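Local coordinates for protein beta-phenylalanine aminotransferase (Variovorax paradoxus, PDB 4AO9) that transfers the amino group of beta-phenylalanine, probably to a keto acid acceptor, using pyridoxal-5'-phosphate as cofactor, in the manner of class-III aminotransferases, at residues 59-64 with 93-98. Residues are numbered along the deposited sequence; the frame is centred on the assembly and turned at random.
Sequences NSRSVL and IAEYTA
Val-63, in the short 3-10 turn 62-64, faces Tyr-96 in the loop 93-98 with their CA atoms 9.6 Å apart, so the two backbones stay well separated and side chains bridge the gap. Arg-61 makes the polar half of the contact. Its chain bends at chi3 (57°) and presents the guanidinium end-on, NH1 and NH2 both donating to a single oxygen, Glu-95 OE1, at 3.0 and 2.8 Å. That oxygen lies in the guanidinium plane, but the guanidinium and carboxylate planes are 59° apart, and both N-H groups meet OE1 from above the same face of the carboxylate, while OE2 has a hydrogen bond elsewhere. Leu-64 CD2 lies over one guanidinium face and also comes within 4.3 Å of Tyr-96 CE1.

The Tyr-96 ring is sandwiched. Val-63 CG1 makes a CH-pi contact over one face, 4.0 Å from the ring centroid, and Ile-93 CD1 covers the middle of the opposite face. A water in the plane of the ring, at its edge, sits 2.6 Å from Tyr-96 OH and donates to Val-63 O, tying the phenol to the turn.

Arg-61 also reaches across the dimer interface, its NE bonding to Gly-319 O of the second subunit. A leucine in its place would probably leave Glu-95 OE1 without its charged mate and remove one of the hydrogen bonds to the second subunit. With the Tyr-96 side chain about 6 Å from pyridoxal-5'-phosphate and Thr-97 touching Lys-287 of the cofactor pocket, the buried ion pair and the packed ring join the interface loop 59-64 to a wall near the active site; the paired charges probably favour an ionised Glu-95 despite its burial.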
ATOM      1  N   ASN A  59     -13.725  -6.396  10.686  1.00 11.38           N
ATOM      2  CA  ASN A  59     -13.246  -6.565   9.316  1.00 10.74           C
ATOM      3  C   ASN A  59     -12.250  -5.501   8.870  1.00 10.65           C
ATOM      4  O   ASN A  59     -12.393  -4.320   9.218  1.00 10.85           O
ATOM      5  CB  ASN A  59     -14.468  -6.569   8.383  1.00 10.92           C
ATOM      6  CG  ASN A  59     -14.108  -6.784   6.932  1.00 11.58           C
ATOM      7  OD1 ASN A  59     -14.134  -5.848   6.138  1.00 10.03           O
ATOM      8  ND2 ASN A  59     -13.764  -8.022   6.573  1.00 11.27           N
ATOM      9  N   SER A  60     -11.252  -5.924   8.087  1.00  9.78           N
ATOM     10  CA  SER A  60     -10.277  -4.998   7.516  1.00 10.84           C
ATOM     11  C   SER A  60     -10.125  -5.136   5.992  1.00 11.04           C
ATOM     12  O   SER A  60      -9.378  -4.376   5.365  1.00 10.85           O
ATOM     13  CB  SER A  60      -8.936  -5.192   8.209  1.00 11.18           C
ATOM     14  OG  SER A  60      -8.042  -4.175   7.823  1.00 11.98           O
ATOM     15  N   ARG A  61     -10.830  -6.108   5.409  1.00 11.14           N
ATOM     16  CA  ARG A  61     -10.847  -6.330   3.950  1.00 11.72           C
ATOM     17  C   ARG A  61     -12.239  -6.801   3.614  1.00 11.91           C
ATOM     18  O   ARG A  61     -12.605  -7.927   3.953  1.00 10.99           O
ATOM     19  CB  ARG A  61      -9.843  -7.413   3.540  1.00 12.20           C
ATOM     20  CG  ARG A  61      -8.382  -7.043   3.719  1.00 13.07           C
ATOM     21  CD  ARG A  61      -7.467  -8.257   3.601  1.00 14.82           C
ATOM     22  NE  ARG A  61      -7.637  -8.948   2.322  1.00 14.80           N
ATOM     23  CZ  ARG A  61      -7.245 -10.202   2.088  1.00 14.24           C
ATOM     24  NH1 ARG A  61      -6.647 -10.919   3.044  1.00 14.23           N
ATOM     25  NH2 ARG A  61      -7.438 -10.725   0.885  1.00 15.66           N
ATOM     26  N   SER A  62     -13.020  -5.944   2.960  1.00 12.49           N
ATOM     27  CA  SER A  62     -14.452  -6.189   2.795  1.00 13.74           C
ATOM     28  C   SER A  62     -14.810  -7.542   2.189  1.00 14.21           C
ATOM     29  O   SER A  62     -15.794  -8.163   2.602  1.00 14.49           O
ATOM     30  CB  SER A  62     -15.106  -5.045   2.014  1.00 14.36           C
ATOM     31  OG  SER A  62     -14.956  -3.836   2.724  1.00 17.26           O
ATOM     32  N   VAL A  63     -14.014  -8.016   1.232  1.00 14.71           N
ATOM     33  CA  VAL A  63     -14.322  -9.289   0.566  1.00 15.38           C
ATOM     34  C   VAL A  63     -14.272 -10.497   1.513  1.00 15.22           C
ATOM     35  O   VAL A  63     -14.870 -11.543   1.239  1.00 16.04           O
ATOM     36  CB  VAL A  63     -13.422  -9.517  -0.690  1.00 15.67           C
ATOM     37  CG1 VAL A  63     -12.062 -10.139  -0.309  1.00 17.07           C
ATOM     38  CG2 VAL A  63     -14.133 -10.398  -1.714  1.00 16.58           C
ATOM     39  N   LEU A  64     -13.563 -10.350   2.632  1.00 14.33           N
ATOM     40  CA  LEU A  64     -13.424 -11.437   3.594  1.00 13.96           C
ATOM     41  C   LEU A  64     -14.649 -11.576   4.481  1.00 14.43           C
ATOM     42  O   LEU A  64     -14.803 -12.591   5.149  1.00 15.34           O
ATOM     43  CB  LEU A  64     -12.182 -11.241   4.468  1.00 13.84           C
ATOM     44  CG  LEU A  64     -10.824 -11.166   3.767  1.00 13.00           C
ATOM     45  CD1 LEU A  64      -9.728 -11.066   4.826  1.00 13.69           C
ATOM     46  CD2 LEU A  64     -10.573 -12.352   2.819  1.00 13.52           C
ATOM     47  N   ILE A  93      -9.201 -20.759  -3.126  1.00 10.19           N
ATOM     48  CA  ILE A  93      -9.247 -19.297  -3.297  1.00 10.37           C
ATOM     49  C   ILE A  93      -7.848 -18.638  -3.211  1.00  9.92           C
ATOM     50  O   ILE A  93      -7.586 -17.637  -3.881  1.00 10.39           O
ATOM     51  CB  ILE A  93     -10.339 -18.651  -2.370  1.00 10.24           C
ATOM     52  CG1 ILE A  93     -10.368 -17.124  -2.494  1.00 10.72           C
ATOM     53  CG2 ILE A  93     -10.144 -19.075  -0.922  1.00 12.70           C
ATOM     54  CD1 ILE A  93     -10.664 -16.605  -3.913  1.00  9.97           C
ATOM     55  N   ALA A  94      -6.957 -19.183  -2.389  1.00  9.91           N
ATOM     56  CA  ALA A  94      -5.532 -18.818  -2.423  1.00  9.96           C
ATOM     57  C   ALA A  94      -5.260 -17.310  -2.468  1.00 10.56           C
ATOM     58  O   ALA A  94      -4.618 -16.802  -3.400  1.00 10.16           O
ATOM     59  CB  ALA A  94      -4.825 -19.557  -3.588  1.00 10.06           C
ATOM     60  N   GLU A  95      -5.769 -16.616  -1.449  1.00 10.19           N
ATOM     61  CA  GLU A  95      -5.575 -15.178  -1.257  1.00 10.37           C
ATOM     62  C   GLU A  95      -5.919 -14.369  -2.507  1.00 10.36           C
ATOM     63  O   GLU A  95      -5.218 -13.426  -2.876  1.00 10.06           O
ATOM     64  CB  GLU A  95      -4.167 -14.893  -0.725  1.00 10.48           C
ATOM     65  CG  GLU A  95      -4.050 -13.571   0.053  1.00 10.58           C
ATOM     66  CD  GLU A  95      -4.904 -13.548   1.300  1.00  9.97           C
ATOM     67  OE1 GLU A  95      -6.090 -13.184   1.216  1.00 12.24           O
ATOM     68  OE2 GLU A  95      -4.386 -13.881   2.380  1.00 12.51           O
ATOM     69  N   TYR A  96      -7.015 -14.758  -3.154  1.00 10.06           N
ATOM     70  CA  TYR A  96      -7.543 -14.012  -4.295  1.00 10.34           C
ATOM     71  C   TYR A  96      -6.476 -13.840  -5.374  1.00 10.60           C
ATOM     72  O   TYR A  96      -6.348 -12.779  -5.974  1.00 10.97           O
ATOM     73  CB  TYR A  96      -8.176 -12.671  -3.835  1.00 10.47           C
ATOM     74  CG  TYR A  96      -9.526 -12.916  -3.185  1.00 10.49           C
ATOM     75  CD1 TYR A  96      -9.624 -13.339  -1.854  1.00 12.12           C
ATOM     76  CD2 TYR A  96     -10.700 -12.800  -3.923  1.00 11.24           C
ATOM     77  CE1 TYR A  96     -10.869 -13.618  -1.272  1.00 11.76           C
ATOM     78  CE2 TYR A  96     -11.938 -13.062  -3.348  1.00 12.06           C
ATOM     79  CZ  TYR A  96     -12.013 -13.471  -2.029  1.00 12.31           C
ATOM     80  OH  TYR A  96     -13.240 -13.746  -1.477  1.00 14.08           O
ATOM     81  N   THR A  97      -5.731 -14.930  -5.591  1.00 10.62           N
ATOM     82  CA  THR A  97      -4.636 -15.085  -6.579  1.00 11.10           C
ATOM     83  C   THR A  97      -3.240 -14.726  -6.074  1.00 11.07           C
ATOM     84  O   THR A  97      -2.255 -15.089  -6.710  1.00 12.11           O
ATOM     85  CB  THR A  97      -4.870 -14.402  -7.966  1.00 10.71           C
ATOM     86  OG1 THR A  97      -4.582 -12.999  -7.875  1.00 11.32           O
ATOM     87  CG2 THR A  97      -6.284 -14.618  -8.491  1.00 11.35           C
ATOM     88  N   ALA A  98      -3.139 -14.019  -4.947  1.00 10.59           N
ATOM     89  CA  ALA A  98      -1.818 -13.687  -4.404  1.00 10.49           C
ATOM     90  C   ALA A  98      -1.081 -14.929  -3.897  1.00 10.97           C
ATOM     91  O   ALA A  98       0.149 -14.988  -3.938  1.00 11.85           O
ATOM     92  CB  ALA A  98      -1.931 -12.627  -3.291  1.00 10.07           C
TER
HETATM   93  O   HOH W   1     -13.395 -14.115   1.090  1.00 15.71           O